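Long-range contacts in putative Transcriptional Regulator (Rhodococcus sp., PDB 2IA2), which is probably an IclR-family transcriptional regulator, binding DNA through a helix-turn-helix domain and responding to a small-molecule signal through its C-terminal domain: residues His108-Val113 and Ala125-Arg131; Gly208-Ala214 and Val227-Ala233. All coordinates share one frame; numbering follows the deposited sequence.

Running from the N terminus, the chain leaves helix 92-107 and enters strand 110-117, turns, and comes back along strand 120-127; contact 1 (108-113 with 125-131) joins the open ends of this hairpin, closing a short loop. Much later, strands 209-217 and 223-232 form a second hairpin, whose open end is joined by contact 2 (208-214 with 227-233). The two loops follow one another in series and neither encloses nor crosses the other. In space, however, strands 110-117 and 223-232 are neighbours: the backbone of S110 bonds to S230 and that of S112 to N228, uniting both hairpins in one antiparallel sheet of the C-terminal IclR domain.

Contact 1. Residues His108-Val113 and Ala125-Arg131; sequences HESSSV and ARVPVSR
The guanidinium of R131 offers its edge to H108 and E109 and one face to CG2 of V129, offset toward the rim. NH1 of R131 donates to the carbonyl O of H108 at 2.8 Å, in the guanidinium plane; its NH2 makes a salt bridge to OE1 of E109 at 2.6 Å, on the syn side but 32° out of the carboxylate plane, the two planes being 59° apart. A bend at chi3 (-63°) swings the group back toward these acceptors. A leucine in place of R131 would probably leave the H108 carbonyl without this donor and E109 with one cation fewer, though its OE2 would keep R235. The R126 guanidinium has CB of P128 over one face, offset toward the rim, and a water in its plane links NH1 to S110 OG. Branched V129 fits beside the backbone, its CG1 3.5 Å from E109 C. Ahead of P128 the two segments pair as the antiparallel strands of the beta hairpin 110-117/120-127: V127 N to S111 O is 2.8 Å, S111 N to V127 O a longer 3.3 Å, and V113 N to A125 O 2.9 Å. Small S112 suits the close non-hydrogen-bonded pair with R126. On the opposite face lie S111, V113, A125 and V127, where helix 92-107 packs on A125 and V127 and its S104 bonds S111 OG; strand 223-232 continues the sheet beyond strand 110-117.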
loop_
_atom_site.group_PDB
_atom_site.type_symbol
_atom_site.label_atom_id
_atom_site.label_comp_id
_atom_site.label_asym_id
_atom_site.label_seq_id
_atom_site.Cartn_x
_atom_site.Cartn_y
_atom_site.Cartn_z
ATOM N N HIS A 108 1.517 20.537 -21.209
ATOM C CA HIS A 108 1.680 21.929 -20.786
ATOM C C HIS A 108 0.370 22.570 -20.398
ATOM O O HIS A 108 0.046 23.700 -20.851
ATOM C CB HIS A 108 2.372 22.778 -21.880
ATOM C CG HIS A 108 3.687 22.218 -22.295
ATOM N ND1 HIS A 108 4.748 22.116 -21.418
ATOM C CD2 HIS A 108 4.085 21.632 -23.449
ATOM C CE1 HIS A 108 5.760 21.527 -22.030
ATOM N NE2 HIS A 108 5.385 21.223 -23.263
ATOM N N GLU A 109 -0.389 21.837 -19.583
ATOM C CA GLU A 109 -1.696 22.289 -19.099
ATOM C C GLU A 109 -1.839 21.803 -17.655
ATOM O O GLU A 109 -1.297 20.758 -17.272
ATOM C CB GLU A 109 -2.866 21.755 -19.955
ATOM C CG GLU A 109 -2.923 22.120 -21.460
ATOM C CD GLU A 109 -2.967 23.634 -21.734
ATOM O OE1 GLU A 109 -3.364 24.438 -20.845
ATOM O OE2 GLU A 109 -2.591 24.021 -22.859
ATOM N N SER A 110 -2.620 22.543 -16.881
ATOM C CA SER A 110 -3.011 22.152 -15.522
ATOM C C SER A 110 -3.733 20.769 -15.468
ATOM O O SER A 110 -4.633 20.500 -16.292
ATOM C CB SER A 110 -3.923 23.275 -14.958
ATOM O OG SER A 110 -4.803 22.836 -13.910
ATOM N N SER A 111 -3.315 19.904 -14.525
ATOM C CA SER A 111 -3.954 18.592 -14.262
ATOM C C SER A 111 -4.198 18.487 -12.750
ATOM O O SER A 111 -3.398 19.014 -11.990
ATOM C CB SER A 111 -3.116 17.420 -14.777
ATOM O OG SER A 111 -1.851 17.367 -14.117
ATOM N N SER A 112 -5.318 17.868 -12.344
ATOM C CA SER A 112 -5.708 17.751 -10.964
ATOM C C SER A 112 -6.307 16.399 -10.707
ATOM O O SER A 112 -6.776 15.692 -11.666
ATOM C CB SER A 112 -6.812 18.751 -10.637
ATOM O OG SER A 112 -6.412 20.081 -10.972
ATOM N N VAL A 113 -6.404 16.066 -9.413
ATOM C CA VAL A 113 -7.191 14.889 -9.025
ATOM C C VAL A 113 -8.170 15.369 -7.972
ATOM O O VAL A 113 -7.804 16.147 -7.108
ATOM C CB VAL A 113 -6.275 13.713 -8.521
ATOM C CG1 VAL A 113 -7.087 12.645 -7.759
ATOM C CG2 VAL A 113 -5.548 13.058 -9.678
ATOM N N ALA A 125 -5.042 16.913 -5.353
ATOM C CA ALA A 125 -3.673 16.996 -5.915
ATOM C C ALA A 125 -3.809 17.872 -7.163
ATOM O O ALA A 125 -4.873 17.882 -7.775
ATOM C CB ALA A 125 -3.133 15.570 -6.304
ATOM N N ARG A 126 -2.769 18.632 -7.494
ATOM C CA ARG A 126 -2.803 19.434 -8.688
ATOM C C ARG A 126 -1.402 19.749 -9.121
ATOM O O ARG A 126 -0.499 19.758 -8.302
ATOM C CB ARG A 126 -3.600 20.739 -8.468
ATOM C CG ARG A 126 -2.916 21.717 -7.522
ATOM C CD ARG A 126 -3.132 23.043 -8.196
ATOM N NE ARG A 126 -2.577 24.258 -7.598
ATOM C CZ ARG A 126 -2.686 25.445 -8.197
ATOM N NH1 ARG A 126 -3.292 25.536 -9.382
ATOM N NH2 ARG A 126 -2.185 26.538 -7.637
ATOM N N VAL A 127 -1.222 19.970 -10.422
ATOM C CA VAL A 127 0.026 20.552 -10.950
ATOM C C VAL A 127 -0.402 21.764 -11.800
ATOM O O VAL A 127 -1.133 21.578 -12.770
ATOM C CB VAL A 127 0.771 19.526 -11.820
ATOM C CG1 VAL A 127 1.913 20.205 -12.574
ATOM C CG2 VAL A 127 1.294 18.345 -10.962
ATOM N N PRO A 128 -0.033 22.995 -11.408
ATOM C CA PRO A 128 -0.321 24.209 -12.206
ATOM C C PRO A 128 0.672 24.398 -13.385
ATOM O O PRO A 128 1.692 23.717 -13.441
ATOM C CB PRO A 128 -0.091 25.334 -11.194
ATOM C CG PRO A 128 1.030 24.778 -10.302
ATOM C CD PRO A 128 0.624 23.330 -10.125
ATOM N N VAL A 129 0.358 25.300 -14.312
ATOM C CA VAL A 129 1.313 25.761 -15.316
ATOM C C VAL A 129 1.686 27.228 -15.016
ATOM O O VAL A 129 0.961 27.932 -14.319
ATOM C CB VAL A 129 0.758 25.566 -16.761
ATOM C CG1 VAL A 129 0.714 24.079 -17.086
ATOM C CG2 VAL A 129 -0.605 26.221 -16.919
ATOM N N SER A 130 2.850 27.676 -15.472
ATOM C CA SER A 130 3.224 29.039 -15.248
ATOM C C SER A 130 2.705 29.845 -16.425
ATOM O O SER A 130 3.401 29.985 -17.423
ATOM C CB SER A 130 4.741 29.184 -15.189
ATOM O OG SER A 130 5.252 28.308 -14.208
ATOM N N ARG A 131 1.487 30.363 -16.339
ATOM C CA ARG A 131 1.030 31.272 -17.373
ATOM C C ARG A 131 0.374 32.428 -16.656
ATOM O O ARG A 131 0.159 32.349 -15.453
ATOM C CB ARG A 131 0.119 30.546 -18.371
ATOM C CG ARG A 131 0.923 29.642 -19.370
ATOM C CD ARG A 131 0.222 29.386 -20.681
ATOM N NE ARG A 131 -1.009 28.645 -20.453
ATOM C CZ ARG A 131 -1.129 27.313 -20.460
ATOM N NH1 ARG A 131 -0.089 26.525 -20.703
ATOM N NH2 ARG A 131 -2.322 26.781 -20.233
HETATM O O HOH W 1 -4.062 23.228 -11.080
#

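Contact 2. Residues Gly208-Ala214 and Val227-Ala233; sequences GLRSMAA and VNISTPA
Three backbone bonds of 2.7 Å secure one end of the pairing: R210 N to T231 O, T231 N to R210 O, and A233 N to G208 O, the last reaching its acceptor from well above the carbonyl plane. At the positive phi of G208 (81°) a side chain would strike the preceding carbonyl, so glycine suits the place. Reciprocal bonds also join M212 with I229 and A214 with V227. S211 OG and S230 OG share a bond of 3.1 Å, small hydroxyls fitting a close non-hydrogen-bonded pair. This is the antiparallel beta hairpin 209-217/223-232 of the IclR C-terminal domain. CB of A233 sits over the centre of the R210 guanidinium, 3.7 Å above its plane, while NE of R210 is salt-bridged to D202. On the sheet face that carries R210 and T231, selenomethionine M212 leaves the backbone between N and carbonyl carbon (chi1 61°) and folds back, bringing CG to 4.1 Å from I229 CB and CE to 4.0 Å from T231 CG2. A methionine's long unbranched chain, here with selenium for sulfur, can bend to lie against both. Outside the hairpin, L249 of helix 246-264 packs against M212, V227 and I229, and M150 of helix 149-156 against A213 and N228.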
loop_
_atom_site.group_PDB
_atom_site.type_symbol
_atom_site.label_atom_id
_atom_site.label_comp_id
_atom_site.label_asym_id
_atom_site.label_seq_id
_atom_site.Cartn_x
_atom_site.Cartn_y
_atom_site.Cartn_z
ATOM N N GLY A 208 -15.187 30.695 -21.263
ATOM C CA GLY A 208 -13.777 30.653 -21.666
ATOM C C GLY A 208 -12.965 29.523 -21.028
ATOM O O GLY A 208 -11.759 29.445 -21.239
ATOM N N LEU A 209 -13.598 28.674 -20.225
ATOM C CA LEU A 209 -12.842 27.586 -19.544
ATOM C C LEU A 209 -13.350 26.242 -19.955
ATOM O O LEU A 209 -14.548 26.014 -19.934
ATOM C CB LEU A 209 -12.931 27.714 -18.001
ATOM C CG LEU A 209 -12.417 26.586 -17.070
ATOM C CD1 LEU A 209 -10.905 26.469 -17.135
ATOM C CD2 LEU A 209 -12.770 26.938 -15.700
ATOM N N ARG A 210 -12.448 25.328 -20.289
ATOM C CA ARG A 210 -12.823 23.951 -20.579
ATOM C C ARG A 210 -12.086 22.942 -19.690
ATOM O O ARG A 210 -10.973 23.192 -19.285
ATOM C CB ARG A 210 -12.532 23.631 -22.027
ATOM C CG ARG A 210 -13.549 24.223 -22.969
ATOM C CD ARG A 210 -13.279 23.808 -24.364
ATOM N NE ARG A 210 -14.166 24.512 -25.258
ATOM C CZ ARG A 210 -13.817 24.923 -26.471
ATOM N NH1 ARG A 210 -12.574 24.711 -26.928
ATOM N NH2 ARG A 210 -14.726 25.545 -27.225
ATOM N N SER A 211 -12.712 21.803 -19.419
ATOM C CA SER A 211 -12.097 20.754 -18.570
ATOM C C SER A 211 -12.444 19.444 -19.161
ATOM O O SER A 211 -13.531 19.319 -19.717
ATOM C CB SER A 211 -12.694 20.792 -17.176
ATOM O OG SER A 211 -12.311 22.017 -16.554
HETATM N N MSE A 212 -11.562 18.454 -18.994
HETATM C CA MSE A 212 -11.901 17.067 -19.341
HETATM C C MSE A 212 -11.392 16.126 -18.262
HETATM O O MSE A 212 -10.329 16.373 -17.714
HETATM C CB MSE A 212 -11.320 16.688 -20.695
HETATM C CG MSE A 212 -9.802 16.746 -20.795
HETATM SE SE MSE A 212 -9.200 17.996 -22.285
HETATM C CE MSE A 212 -9.967 19.798 -21.582
ATOM N N ALA A 213 -12.151 15.094 -17.942
ATOM C CA ALA A 213 -11.825 14.244 -16.801
ATOM C C ALA A 213 -12.082 12.778 -17.092
ATOM O O ALA A 213 -12.888 12.434 -17.960
ATOM C CB ALA A 213 -12.609 14.681 -15.546
ATOM N N ALA A 214 -11.422 11.916 -16.335
ATOM C CA ALA A 214 -11.543 10.487 -16.507
ATOM C C ALA A 214 -11.585 9.886 -15.086
ATOM O O ALA A 214 -11.050 10.479 -14.132
ATOM C CB ALA A 214 -10.353 9.976 -17.241
ATOM N N VAL A 227 -9.412 12.359 -12.486
ATOM C CA VAL A 227 -8.246 13.163 -12.866
ATOM C C VAL A 227 -8.695 14.055 -14.045
ATOM O O VAL A 227 -9.482 13.617 -14.838
ATOM C CB VAL A 227 -7.041 12.234 -13.245
ATOM C CG1 VAL A 227 -7.463 11.148 -14.289
ATOM C CG2 VAL A 227 -5.832 13.044 -13.723
ATOM N N ASN A 228 -8.219 15.297 -14.122
ATOM C CA ASN A 228 -8.580 16.175 -15.217
ATOM C C ASN A 228 -7.396 16.856 -15.859
ATOM O O ASN A 228 -6.267 16.771 -15.361
ATOM C CB ASN A 228 -9.684 17.199 -14.795
ATOM C CG ASN A 228 -9.141 18.514 -14.249
ATOM O OD1 ASN A 228 -7.936 18.666 -14.055
ATOM N ND2 ASN A 228 -10.042 19.491 -13.999
ATOM N N ILE A 229 -7.670 17.477 -17.008
ATOM C CA ILE A 229 -6.853 18.543 -17.575
ATOM C C ILE A 229 -7.825 19.721 -17.669
ATOM O O ILE A 229 -8.954 19.535 -18.064
ATOM C CB ILE A 229 -6.370 18.203 -19.001
ATOM C CG1 ILE A 229 -5.410 17.002 -18.982
ATOM C CG2 ILE A 229 -5.704 19.432 -19.655
ATOM C CD1 ILE A 229 -5.189 16.353 -20.343
ATOM N N SER A 230 -7.398 20.924 -17.297
ATOM C CA SER A 230 -8.260 22.091 -17.426
ATOM C C SER A 230 -7.544 23.120 -18.291
ATOM O O SER A 230 -6.322 23.320 -18.159
ATOM C CB SER A 230 -8.567 22.683 -16.032
ATOM O OG SER A 230 -9.652 23.615 -16.090
ATOM N N THR A 231 -8.297 23.796 -19.164
ATOM C CA THR A 231 -7.676 24.710 -20.148
ATOM C C THR A 231 -8.605 25.816 -20.639
ATOM O O THR A 231 -9.831 25.607 -20.730
ATOM C CB THR A 231 -7.083 23.898 -21.350
ATOM O OG1 THR A 231 -6.182 24.732 -22.073
ATOM C CG2 THR A 231 -8.170 23.355 -22.277
ATOM N N PRO A 232 -8.049 27.013 -20.935
ATOM C CA PRO A 232 -8.896 28.021 -21.596
ATOM C C PRO A 232 -9.461 27.489 -22.895
ATOM O O PRO A 232 -8.783 26.782 -23.627
ATOM C CB PRO A 232 -7.920 29.208 -21.863
ATOM C CG PRO A 232 -6.944 29.071 -20.716
ATOM C CD PRO A 232 -6.704 27.553 -20.661
ATOM N N ALA A 233 -10.710 27.804 -23.160
ATOM C CA ALA A 233 -11.303 27.424 -24.430
ATOM C C ALA A 233 -10.451 27.926 -25.620
ATOM O O ALA A 233 -10.372 27.242 -26.673
ATOM C CB ALA A 233 -12.741 27.958 -24.506
HETATM O O HOH W 2 -9.816 24.330 -24.896
#